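Local coordinates for octopine dehydrogenase (Pecten maximus, PDB 3C7A), which catalyses the NADH-dependent reductive condensation of L-arginine with pyruvate to give D-octopine, the reverse of octopine dehydrogenation, at residues A[6-11]-A[96-101]; A[13-18]-A[40-45]; A[91-96]-A[326-331]. One frame throughout, in Å; residues are numbered along the deposited sequence.

Interaction 1: residues A[6-11]-A[96-101]; sequences CVCGGG and EGYFQA. With NAD (nicotinamide-adenine-dinucleotide), chain B.
C8, the last residue of strand 3-8, and Y98, on helix 95-102, are the closest backbone pair of this contact, with their CA atoms 7.8 Å apart. Both CB atoms point across that gap. The Y98 side chain leaves its helix with CG beside the backbone N (chi1 -72°), which carries the phenol back over the end of the strand. C8 meets one face of this ring: its CB stands 4.1 Å from the ring centroid, 23° off the normal, a CH-pi contact displaced toward the rim, and its closest ring atom is CE1 of Y98, 3.8 Å from C8 CB. The C8 sulfur sits more obliquely, SG being 4.8 Å from the Y98 centroid, in a sulfur-aromatic contact. Cysteine is short enough to set its CB over the ring face in this buried spot, with the sulfur off to one side, while tyrosine is long enough to pass the strand end and reach the loop beyond.

That loop is the glycine-rich turn of a Rossmann nucleotide-binding domain, a strand-turn-helix unit in which G9 and G11 fit the GxGxxA pattern. The phenol oxygen packs beside the turn, Y98 OH lying 3.7 Å from G9 N without a hydrogen bond between them; it has a weak bond to L34 N instead. G9 has a positive phi of 131°, at which a beta carbon would be pressed against the carbonyl oxygen of C8. The next two glycines run close beside the coenzyme. The carbonyl carbon of G10 comes within 3.1 Å of NAD O3B, a ribose hydroxyl, and G11 N lies 3.4 Å from the same oxygen. At G11, the N-cap of helix 12-21, a beta carbon would collide with NAD O5B.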
loop_
_atom_site.group_PDB
_atom_site.type_symbol
_atom_site.label_atom_id
_atom_site.label_comp_id
_atom_site.label_asym_id
_atom_site.label_seq_id
_atom_site.Cartn_x
_atom_site.Cartn_y
_atom_site.Cartn_z
ATOM N N CYS A 6 -6.514 11.080 14.993
ATOM C CA CYS A 6 -7.700 10.615 14.252
ATOM C C CYS A 6 -7.381 9.418 13.343
ATOM O O CYS A 6 -6.478 9.490 12.503
ATOM C CB CYS A 6 -8.321 11.759 13.433
ATOM S SG CYS A 6 -9.753 11.304 12.384
ATOM N N VAL A 7 -8.132 8.329 13.521
ATOM C CA VAL A 7 -7.998 7.112 12.705
ATOM C C VAL A 7 -9.149 7.014 11.690
ATOM O O VAL A 7 -10.319 7.117 12.065
ATOM C CB VAL A 7 -7.966 5.824 13.588
ATOM C CG1 VAL A 7 -7.775 4.572 12.736
ATOM C CG2 VAL A 7 -6.877 5.912 14.658
ATOM N N CYS A 8 -8.809 6.809 10.415
ATOM C CA CYS A 8 -9.803 6.720 9.335
ATOM C C CYS A 8 -10.004 5.275 8.845
ATOM O O CYS A 8 -9.059 4.644 8.356
ATOM C CB CYS A 8 -9.407 7.630 8.158
ATOM S SG CYS A 8 -9.215 9.410 8.538
ATOM N N GLY A 9 -11.230 4.762 8.979
ATOM C CA GLY A 9 -11.579 3.401 8.528
ATOM C C GLY A 9 -12.321 2.538 9.545
ATOM O O GLY A 9 -12.553 2.967 10.677
ATOM N N GLY A 10 -12.683 1.317 9.144
ATOM C CA GLY A 10 -13.409 0.393 10.031
ATOM C C GLY A 10 -13.232 -1.108 9.821
ATOM O O GLY A 10 -14.122 -1.890 10.173
ATOM N N GLY A 11 -12.090 -1.518 9.267
ATOM C CA GLY A 11 -11.812 -2.938 8.995
ATOM C C GLY A 11 -10.868 -3.601 9.988
ATOM O O GLY A 11 -10.796 -3.191 11.150
ATOM N N GLU A 96 -9.812 8.750 -1.857
ATOM C CA GLU A 96 -10.379 9.981 -2.440
ATOM C C GLU A 96 -11.446 10.632 -1.550
ATOM O O GLU A 96 -11.473 11.857 -1.400
ATOM C CB GLU A 96 -10.946 9.713 -3.845
ATOM C CG GLU A 96 -11.372 10.974 -4.611
ATOM C CD GLU A 96 -12.070 10.680 -5.935
ATOM O OE1 GLU A 96 -13.002 9.848 -5.963
ATOM O OE2 GLU A 96 -11.696 11.299 -6.952
ATOM N N GLY A 97 -12.312 9.804 -0.968
ATOM C CA GLY A 97 -13.393 10.273 -0.097
ATOM C C GLY A 97 -12.935 10.962 1.178
ATOM O O GLY A 97 -13.550 11.941 1.610
ATOM N N TYR A 98 -11.858 10.455 1.778
ATOM C CA TYR A 98 -11.321 11.019 3.022
ATOM C C TYR A 98 -10.584 12.352 2.831
ATOM O O TYR A 98 -10.685 13.238 3.684
ATOM C CB TYR A 98 -10.446 9.997 3.766
ATOM C CG TYR A 98 -11.241 8.878 4.414
ATOM C CD1 TYR A 98 -11.921 9.082 5.617
ATOM C CD2 TYR A 98 -11.321 7.618 3.819
ATOM C CE1 TYR A 98 -12.659 8.061 6.213
ATOM C CE2 TYR A 98 -12.056 6.587 4.407
ATOM C CZ TYR A 98 -12.722 6.816 5.602
ATOM O OH TYR A 98 -13.450 5.803 6.185
ATOM N N PHE A 99 -9.856 12.489 1.722
ATOM C CA PHE A 99 -9.172 13.749 1.383
ATOM C C PHE A 99 -10.151 14.909 1.146
ATOM O O PHE A 99 -9.898 16.039 1.574
ATOM C CB PHE A 99 -8.252 13.582 0.161
ATOM C CG PHE A 99 -6.942 12.878 0.454
ATOM C CD1 PHE A 99 -6.118 13.296 1.499
ATOM C CD2 PHE A 99 -6.516 11.820 -0.346
ATOM C CE1 PHE A 99 -4.905 12.653 1.760
ATOM C CE2 PHE A 99 -5.303 11.171 -0.097
ATOM C CZ PHE A 99 -4.496 11.589 0.960
ATOM N N GLN A 100 -11.262 14.624 0.463
ATOM C CA GLN A 100 -12.304 15.623 0.193
ATOM C C GLN A 100 -13.010 16.108 1.465
ATOM O O GLN A 100 -13.321 17.295 1.592
ATOM C CB GLN A 100 -13.334 15.082 -0.809
ATOM C CG GLN A 100 -12.852 15.038 -2.263
ATOM C CD GLN A 100 -13.834 14.353 -3.212
ATOM O OE1 GLN A 100 -13.831 14.616 -4.416
ATOM N NE2 GLN A 100 -14.670 13.468 -2.678
ATOM N N ALA A 101 -13.249 15.189 2.400
ATOM C CA ALA A 101 -13.974 15.495 3.638
ATOM C C ALA A 101 -13.167 16.314 4.656
ATOM O O ALA A 101 -13.735 17.139 5.377
ATOM C CB ALA A 101 -14.493 14.213 4.280
HETATM P PA NAD B . -10.439 -4.481 5.150
HETATM O O1A NAD B . -10.888 -5.292 3.997
HETATM O O2A NAD B . -10.667 -5.204 6.422
HETATM O O5B NAD B . -11.203 -3.057 5.155
HETATM C C5B NAD B . -12.614 -2.963 5.087
HETATM C C4B NAD B . -13.057 -1.530 5.382
HETATM O O4B NAD B . -12.890 -0.710 4.238
HETATM C C3B NAD B . -14.530 -1.428 5.760
HETATM O O3B NAD B . -14.734 -1.495 7.152
HETATM C C2B NAD B . -14.958 -0.087 5.194
HETATM O O2B NAD B . -14.813 0.945 6.144
HETATM C C1B NAD B . -14.003 0.147 4.034
HETATM N N9A NAD B . -14.712 -0.187 2.781
HETATM C C8A NAD B . -14.778 -1.427 2.192
HETATM N N7A NAD B . -15.528 -1.339 1.071
HETATM C C5A NAD B . -15.946 -0.062 0.932
HETATM C C6A NAD B . -16.731 0.560 -0.035
HETATM N N6A NAD B . -17.415 -0.186 -0.900
HETATM N N1A NAD B . -17.005 1.914 0.079
HETATM C C2A NAD B . -16.499 2.637 1.147
HETATM N N3A NAD B . -15.721 2.006 2.103
HETATM C C4A NAD B . -15.445 0.677 2.000
HETATM O O3 NAD B . -8.878 -4.099 4.944
HETATM P PN NAD B . -7.735 -4.444 6.033
HETATM O O1N NAD B . -7.729 -5.908 6.253
HETATM O O2N NAD B . -7.883 -3.532 7.191
HETATM O O5D NAD B . -6.354 -4.087 5.276
HETATM C C5D NAD B . -6.058 -2.803 4.764
HETATM C C4D NAD B . -4.930 -2.902 3.732
HETATM O O4D NAD B . -3.790 -3.551 4.280
HETATM C C3D NAD B . -5.356 -3.697 2.504
HETATM O O3D NAD B . -4.969 -2.999 1.342
HETATM C C2D NAD B . -4.609 -5.014 2.626
HETATM O O2D NAD B . -4.246 -5.524 1.364
HETATM C C1D NAD B . -3.392 -4.651 3.473
HETATM N N1N NAD B . -2.879 -5.778 4.290
HETATM C C2N NAD B . -3.696 -6.484 5.143
HETATM C C3N NAD B . -3.187 -7.540 5.906
HETATM C C7N NAD B . -4.017 -8.143 7.012
HETATM O O7N NAD B . -3.558 -9.207 7.669
HETATM N N7N NAD B . -5.269 -7.578 7.338
HETATM C C4N NAD B . -1.834 -7.873 5.794
HETATM C C5N NAD B . -1.010 -7.152 4.930
HETATM C C6N NAD B . -1.549 -6.104 4.186
#

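Interaction 2: residues A[13-18]-A[40-45]; sequences GAHTLS and ERWTKA
H15 on helix 12-21 and W42 on helix 38-46 lay their rings flat against each other, coming from opposite directions. From its CB, the H15 side chain sets out with CG beside the backbone N (chi1 -86°), which carries the imidazole toward helix 38-46 and over one face of the indole. Atom by atom, ND1 of H15 comes 4.1 Å from CH2 of W42, CE1 of H15 lies 4.0 Å from that same CH2, and NE2 of H15 rests 4.0 Å above CZ2 of W42. The far rim of the indole's six-membered ring thus lies beneath the imidazole in an offset stack, with centroids 4.5 Å apart and planes only 6° from parallel.

W42 also touches V31 of strand 27-32, as does S18 one helical turn beyond A14. S18 OG turns back to its own helix and donates to A14 O at 3.0 Å, so this oxygen receives both S18 N and S18 OG, from opposite faces of its carbonyl plane. A14 and S18, both small, point toward helix 38-46 without touching it, on the side where the indole enters. Helix 12-21 is the crossover of the first beta-alpha-beta unit, strand 3-8 to strand 27-32, and helix 38-46 follows that second strand.

Tryptophan supplies a large apolar surface for this buried seam, and histidine adds a flat ring with polar edges. ND1 of H15 is hydrogen-bonded to G11 O and NE2 weakly to G154 N; a carbonyl on one nitrogen and an amide N-H on the other are consistent with a neutral imidazole protonated on ND1.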
loop_
_atom_site.group_PDB
_atom_site.type_symbol
_atom_site.label_atom_id
_atom_site.label_comp_id
_atom_site.label_asym_id
_atom_site.label_seq_id
_atom_site.Cartn_x
_atom_site.Cartn_y
_atom_site.Cartn_z
ATOM N N GLY A 13 -7.528 -3.608 10.109
ATOM C CA GLY A 13 -6.452 -2.696 10.507
ATOM C C GLY A 13 -6.887 -1.590 11.455
ATOM O O GLY A 13 -6.163 -1.254 12.394
ATOM N N ALA A 14 -8.072 -1.029 11.210
ATOM C CA ALA A 14 -8.609 0.067 12.027
ATOM C C ALA A 14 -8.997 -0.361 13.446
ATOM O O ALA A 14 -8.844 0.420 14.391
ATOM C CB ALA A 14 -9.790 0.731 11.323
ATOM N N HIS A 15 -9.502 -1.589 13.586
ATOM C CA HIS A 15 -9.821 -2.167 14.899
ATOM C C HIS A 15 -8.571 -2.298 15.779
ATOM O O HIS A 15 -8.591 -1.912 16.951
ATOM C CB HIS A 15 -10.501 -3.537 14.750
ATOM C CG HIS A 15 -11.987 -3.471 14.556
ATOM N ND1 HIS A 15 -12.572 -2.989 13.402
ATOM C CD2 HIS A 15 -13.009 -3.852 15.361
ATOM C CE1 HIS A 15 -13.886 -3.063 13.511
ATOM N NE2 HIS A 15 -14.178 -3.585 14.689
ATOM N N THR A 16 -7.494 -2.837 15.202
ATOM C CA THR A 16 -6.231 -3.067 15.919
ATOM C C THR A 16 -5.547 -1.761 16.363
ATOM O O THR A 16 -5.136 -1.638 17.521
ATOM C CB THR A 16 -5.242 -3.938 15.084
ATOM O OG1 THR A 16 -5.891 -5.145 14.661
ATOM C CG2 THR A 16 -3.998 -4.303 15.898
ATOM N N LEU A 17 -5.434 -0.798 15.447
ATOM C CA LEU A 17 -4.766 0.481 15.730
ATOM C C LEU A 17 -5.475 1.315 16.808
ATOM O O LEU A 17 -4.817 1.898 17.675
ATOM C CB LEU A 17 -4.574 1.301 14.442
ATOM C CG LEU A 17 -3.906 2.685 14.517
ATOM C CD1 LEU A 17 -2.448 2.607 14.981
ATOM C CD2 LEU A 17 -4.001 3.405 13.177
ATOM N N SER A 18 -6.808 1.362 16.747
ATOM C CA SER A 18 -7.616 2.133 17.700
ATOM C C SER A 18 -7.492 1.633 19.143
ATOM O O SER A 18 -7.425 2.434 20.078
ATOM C CB SER A 18 -9.088 2.156 17.273
ATOM O OG SER A 18 -9.271 2.911 16.085
ATOM N N GLU A 40 -22.655 4.341 13.466
ATOM C CA GLU A 40 -23.781 4.062 14.368
ATOM C C GLU A 40 -23.877 2.581 14.746
ATOM O O GLU A 40 -24.260 2.249 15.871
ATOM C CB GLU A 40 -25.107 4.540 13.764
ATOM C CG GLU A 40 -25.311 6.054 13.799
ATOM C CD GLU A 40 -26.758 6.464 13.562
ATOM O OE1 GLU A 40 -27.650 5.979 14.294
ATOM O OE2 GLU A 40 -27.003 7.283 12.651
ATOM N N ARG A 41 -23.530 1.703 13.803
ATOM C CA ARG A 41 -23.513 0.252 14.036
ATOM C C ARG A 41 -22.453 -0.156 15.065
ATOM O O ARG A 41 -22.703 -1.025 15.905
ATOM C CB ARG A 41 -23.284 -0.514 12.724
ATOM C CG ARG A 41 -24.386 -0.369 11.673
ATOM C CD ARG A 41 -25.634 -1.186 12.010
ATOM N NE ARG A 41 -26.518 -1.325 10.851
ATOM C CZ ARG A 41 -27.803 -1.670 10.910
ATOM N NH1 ARG A 41 -28.387 -1.910 12.079
ATOM N NH2 ARG A 41 -28.512 -1.770 9.793
ATOM N N TRP A 42 -21.281 0.475 14.986
ATOM C CA TRP A 42 -20.168 0.235 15.915
ATOM C C TRP A 42 -20.531 0.648 17.348
ATOM O O TRP A 42 -20.324 -0.123 18.288
ATOM C CB TRP A 42 -18.910 0.986 15.443
ATOM C CG TRP A 42 -17.591 0.555 16.078
ATOM C CD1 TRP A 42 -17.406 -0.001 17.316
ATOM C CD2 TRP A 42 -16.278 0.692 15.508
ATOM N NE1 TRP A 42 -16.071 -0.236 17.541
ATOM C CE2 TRP A 42 -15.354 0.179 16.450
ATOM C CE3 TRP A 42 -15.793 1.188 14.289
ATOM C CZ2 TRP A 42 -13.974 0.151 16.213
ATOM C CZ3 TRP A 42 -14.417 1.158 14.051
ATOM C CH2 TRP A 42 -13.526 0.644 15.011
ATOM N N THR A 43 -21.079 1.854 17.503
ATOM C CA THR A 43 -21.437 2.411 18.817
ATOM C C THR A 43 -22.481 1.565 19.566
ATOM O O THR A 43 -22.392 1.397 20.787
ATOM C CB THR A 43 -21.933 3.882 18.696
ATOM O OG1 THR A 43 -20.995 4.650 17.931
ATOM C CG2 THR A 43 -22.092 4.527 20.070
ATOM N N LYS A 44 -23.453 1.034 18.826
ATOM C CA LYS A 44 -24.543 0.243 19.407
ATOM C C LYS A 44 -24.079 -1.141 19.878
ATOM O O LYS A 44 -24.541 -1.640 20.909
ATOM C CB LYS A 44 -25.692 0.110 18.400
ATOM C CG LYS A 44 -27.090 0.125 19.014
ATOM C CD LYS A 44 -27.552 -1.264 19.432
ATOM C CE LYS A 44 -28.940 -1.220 20.050
ATOM N NZ LYS A 44 -29.371 -2.565 20.517
ATOM N N ALA A 45 -23.162 -1.748 19.126
ATOM C CA ALA A 45 -22.644 -3.082 19.441
ATOM C C ALA A 45 -21.701 -3.102 20.650
ATOM O O ALA A 45 -21.688 -4.073 21.411
ATOM C CB ALA A 45 -21.961 -3.690 18.220
#

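Interaction 3: residues A[91-96]-A[326-331]; sequences PAFAHE and LTEDIP. With NAD (nicotinamide-adenine-dinucleotide), chain B.
E328 reaches A92 and F93 through a bent chain: its CG stands beside the backbone N, and a chi2 of -100° then folds the carboxylate over toward 91-96. F93 turns its CG between its own backbone N and carbonyl carbon (chi1 68°), which brings one edge of the phenyl ring alongside the incoming acid. The two flat groups are nearly perpendicular, 88° apart, with OE2 of E328 close to the ring plane, 3.6 Å from CD1 of F93. An aromatic edge carries partly positive hydrogens and tolerates a carboxylate oxygen well.

Backbone amides lie near the same group. OE1 of E328 is 3.5 Å from A92 N, and OE2 of E328 is 3.6 Å from F93 N; neither approach is a hydrogen bond, but the acid lies by the start of a 3-10 turn leading into helix 95-102, where the amide dipoles probably favour a negative charge. The methyl of A92 is small enough to let the carboxylate settle there, its CB 3.8 Å from E328 OE1.

P91 and F93 also face the coenzyme. P91, whose rigid ring suits the bend before the helix, places CD 3.6 Å from NAD O4B, the adenosine ribose ring oxygen. F93 presents another part of its edge to the adenine, with CE2 of F93 3.7 Å from NAD C6A. R324, an NAD-binding residue, lies close to the F93 ring.

The contact joins the nucleotide-binding domain to the alpha-helical domain: Q118, a pyruvate-binding residue, touches both A92 and E328, M332 of helix 330-344 packs on A92, and L326 and I330 anchor their side against helix 349-362.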
loop_
_atom_site.group_PDB
_atom_site.type_symbol
_atom_site.label_atom_id
_atom_site.label_comp_id
_atom_site.label_asym_id
_atom_site.label_seq_id
_atom_site.Cartn_x
_atom_site.Cartn_y
_atom_site.Cartn_z
ATOM N N PRO A 91 -8.427 -0.020 2.163
ATOM C CA PRO A 91 -8.136 -0.248 0.738
ATOM C C PRO A 91 -8.035 1.061 -0.059
ATOM O O PRO A 91 -8.723 2.036 0.259
ATOM C CB PRO A 91 -9.336 -1.072 0.258
ATOM C CG PRO A 91 -9.844 -1.742 1.482
ATOM C CD PRO A 91 -9.639 -0.747 2.587
ATOM N N ALA A 92 -7.193 1.060 -1.092
ATOM C CA ALA A 92 -6.783 2.281 -1.802
ATOM C C ALA A 92 -7.892 3.057 -2.521
ATOM O O ALA A 92 -7.787 4.278 -2.673
ATOM C CB ALA A 92 -5.637 1.973 -2.768
ATOM N N PHE A 93 -8.942 2.364 -2.965
ATOM C CA PHE A 93 -10.032 3.018 -3.707
ATOM C C PHE A 93 -10.882 3.968 -2.847
ATOM O O PHE A 93 -11.674 4.754 -3.378
ATOM C CB PHE A 93 -10.914 1.989 -4.443
ATOM C CG PHE A 93 -11.737 1.109 -3.531
ATOM C CD1 PHE A 93 -11.280 -0.153 -3.164
ATOM C CD2 PHE A 93 -12.979 1.534 -3.061
ATOM C CE1 PHE A 93 -12.039 -0.975 -2.329
ATOM C CE2 PHE A 93 -13.742 0.721 -2.223
ATOM C CZ PHE A 93 -13.270 -0.537 -1.858
ATOM N N ALA A 94 -10.700 3.898 -1.530
ATOM C CA ALA A 94 -11.470 4.714 -0.587
ATOM C C ALA A 94 -10.752 5.993 -0.126
ATOM O O ALA A 94 -11.322 6.784 0.634
ATOM C CB ALA A 94 -11.891 3.869 0.619
ATOM N N HIS A 95 -9.515 6.197 -0.588
ATOM C CA HIS A 95 -8.711 7.356 -0.172
ATOM C C HIS A 95 -9.267 8.710 -0.638
ATOM O O HIS A 95 -9.200 9.696 0.103
ATOM C CB HIS A 95 -7.240 7.204 -0.593
ATOM C CG HIS A 95 -6.478 6.180 0.197
ATOM N ND1 HIS A 95 -5.296 5.627 -0.250
ATOM C CD2 HIS A 95 -6.733 5.601 1.395
ATOM C CE1 HIS A 95 -4.852 4.761 0.643
ATOM N NE2 HIS A 95 -5.707 4.723 1.648
ATOM N N GLU A 96 -9.812 8.750 -1.857
ATOM C CA GLU A 96 -10.379 9.981 -2.440
ATOM C C GLU A 96 -11.446 10.632 -1.550
ATOM O O GLU A 96 -11.473 11.857 -1.400
ATOM C CB GLU A 96 -10.946 9.713 -3.845
ATOM C CG GLU A 96 -11.372 10.974 -4.611
ATOM C CD GLU A 96 -12.070 10.680 -5.935
ATOM O OE1 GLU A 96 -13.002 9.848 -5.963
ATOM O OE2 GLU A 96 -11.696 11.299 -6.952
ATOM N N LEU A 326 -5.847 -8.074 -9.316
ATOM C CA LEU A 326 -5.717 -7.243 -10.516
ATOM C C LEU A 326 -6.470 -5.913 -10.418
ATOM O O LEU A 326 -6.037 -4.912 -10.991
ATOM C CB LEU A 326 -6.168 -8.015 -11.765
ATOM C CG LEU A 326 -5.425 -9.298 -12.173
ATOM C CD1 LEU A 326 -6.175 -10.016 -13.287
ATOM C CD2 LEU A 326 -3.979 -9.025 -12.590
ATOM N N THR A 327 -7.587 -5.907 -9.691
ATOM C CA THR A 327 -8.435 -4.711 -9.572
ATOM C C THR A 327 -7.814 -3.589 -8.725
ATOM O O THR A 327 -8.252 -2.438 -8.798
ATOM C CB THR A 327 -9.859 -5.048 -9.050
ATOM O OG1 THR A 327 -9.771 -5.717 -7.787
ATOM C CG2 THR A 327 -10.607 -5.934 -10.043
ATOM N N GLU A 328 -6.800 -3.933 -7.929
ATOM C CA GLU A 328 -6.054 -2.954 -7.132
ATOM C C GLU A 328 -4.625 -2.745 -7.650
ATOM O O GLU A 328 -4.184 -1.607 -7.814
ATOM C CB GLU A 328 -6.033 -3.353 -5.649
ATOM C CG GLU A 328 -7.305 -3.003 -4.871
ATOM C CD GLU A 328 -7.177 -1.728 -4.042
ATOM O OE1 GLU A 328 -6.371 -1.710 -3.085
ATOM O OE2 GLU A 328 -7.897 -0.748 -4.334
ATOM N N ASP A 329 -3.918 -3.844 -7.920
ATOM C CA ASP A 329 -2.495 -3.798 -8.298
ATOM C C ASP A 329 -2.190 -3.156 -9.661
ATOM O O ASP A 329 -1.054 -2.742 -9.907
ATOM C CB ASP A 329 -1.866 -5.199 -8.226
ATOM C CG ASP A 329 -1.697 -5.702 -6.795
ATOM O OD1 ASP A 329 -2.079 -4.985 -5.845
ATOM O OD2 ASP A 329 -1.174 -6.825 -6.622
ATOM N N ILE A 330 -3.191 -3.077 -10.539
ATOM C CA ILE A 330 -3.011 -2.442 -11.851
ATOM C C ILE A 330 -3.240 -0.913 -11.813
ATOM O O ILE A 330 -2.293 -0.158 -12.044
ATOM C CB ILE A 330 -3.838 -3.143 -12.990
ATOM C CG1 ILE A 330 -3.452 -4.627 -13.139
ATOM C CG2 ILE A 330 -3.713 -2.386 -14.323
ATOM C CD1 ILE A 330 -2.011 -4.899 -13.595
ATOM N N PRO A 331 -4.481 -0.452 -11.513
ATOM C CA PRO A 331 -4.721 1.002 -11.535
ATOM C C PRO A 331 -4.034 1.788 -10.410
ATOM O O PRO A 331 -3.763 2.983 -10.571
ATOM C CB PRO A 331 -6.246 1.111 -11.411
ATOM C CG PRO A 331 -6.659 -0.130 -10.711
ATOM C CD PRO A 331 -5.704 -1.201 -11.157
HETATM P PA NAD B . -10.439 -4.481 5.150
HETATM O O1A NAD B . -10.888 -5.292 3.997
HETATM O O2A NAD B . -10.667 -5.204 6.422
HETATM O O5B NAD B . -11.203 -3.057 5.155
HETATM C C5B NAD B . -12.614 -2.963 5.087
HETATM C C4B NAD B . -13.057 -1.530 5.382
HETATM O O4B NAD B . -12.890 -0.710 4.238
HETATM C C3B NAD B . -14.530 -1.428 5.760
HETATM O O3B NAD B . -14.734 -1.495 7.152
HETATM C C2B NAD B . -14.958 -0.087 5.194
HETATM O O2B NAD B . -14.813 0.945 6.144
HETATM C C1B NAD B . -14.003 0.147 4.034
HETATM N N9A NAD B . -14.712 -0.187 2.781
HETATM C C8A NAD B . -14.778 -1.427 2.192
HETATM N N7A NAD B . -15.528 -1.339 1.071
HETATM C C5A NAD B . -15.946 -0.062 0.932
HETATM C C6A NAD B . -16.731 0.560 -0.035
HETATM N N6A NAD B . -17.415 -0.186 -0.900
HETATM N N1A NAD B . -17.005 1.914 0.079
HETATM C C2A NAD B . -16.499 2.637 1.147
HETATM N N3A NAD B . -15.721 2.006 2.103
HETATM C C4A NAD B . -15.445 0.677 2.000
HETATM O O3 NAD B . -8.878 -4.099 4.944
HETATM P PN NAD B . -7.735 -4.444 6.033
HETATM O O1N NAD B . -7.729 -5.908 6.253
HETATM O O2N NAD B . -7.883 -3.532 7.191
HETATM O O5D NAD B . -6.354 -4.087 5.276
HETATM C C5D NAD B . -6.058 -2.803 4.764
HETATM C C4D NAD B . -4.930 -2.902 3.732
HETATM O O4D NAD B . -3.790 -3.551 4.280
HETATM C C3D NAD B . -5.356 -3.697 2.504
HETATM O O3D NAD B . -4.969 -2.999 1.342
HETATM C C2D NAD B . -4.609 -5.014 2.626
HETATM O O2D NAD B . -4.246 -5.524 1.364
HETATM C C1D NAD B . -3.392 -4.651 3.473
HETATM N N1N NAD B . -2.879 -5.778 4.290
HETATM C C2N NAD B . -3.696 -6.484 5.143
HETATM C C3N NAD B . -3.187 -7.540 5.906
HETATM C C7N NAD B . -4.017 -8.143 7.012
HETATM O O7N NAD B . -3.558 -9.207 7.669
HETATM N N7N NAD B . -5.269 -7.578 7.338
HETATM C C4N NAD B . -1.834 -7.873 5.794
HETATM C C5N NAD B . -1.010 -7.152 4.930
HETATM C C6N NAD B . -1.549 -6.104 4.186
#

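Overall arrangement
Interactions 1 and 2 meet directly, because strand 3-8 runs through the glycine turn into helix 12-21: G9 C lies 3.6 Å from A14 CB, and G10 O is 3.5 Å from H15 CE1. Their centres are 14 Å apart, the same spacing as between interactions 1 and 3, which share E96 and helix 95-102. Interactions 2 and 3 do not touch; about 8 Å separates their nearest atoms. NAD ties the set together. The turn of 6-11 and the start of 91-96 both border its adenosine half, G13 N of interaction 2 bonds its diphosphate, and interaction 3 alone brings in the helical domain, beside the pyruvate-binding Q118.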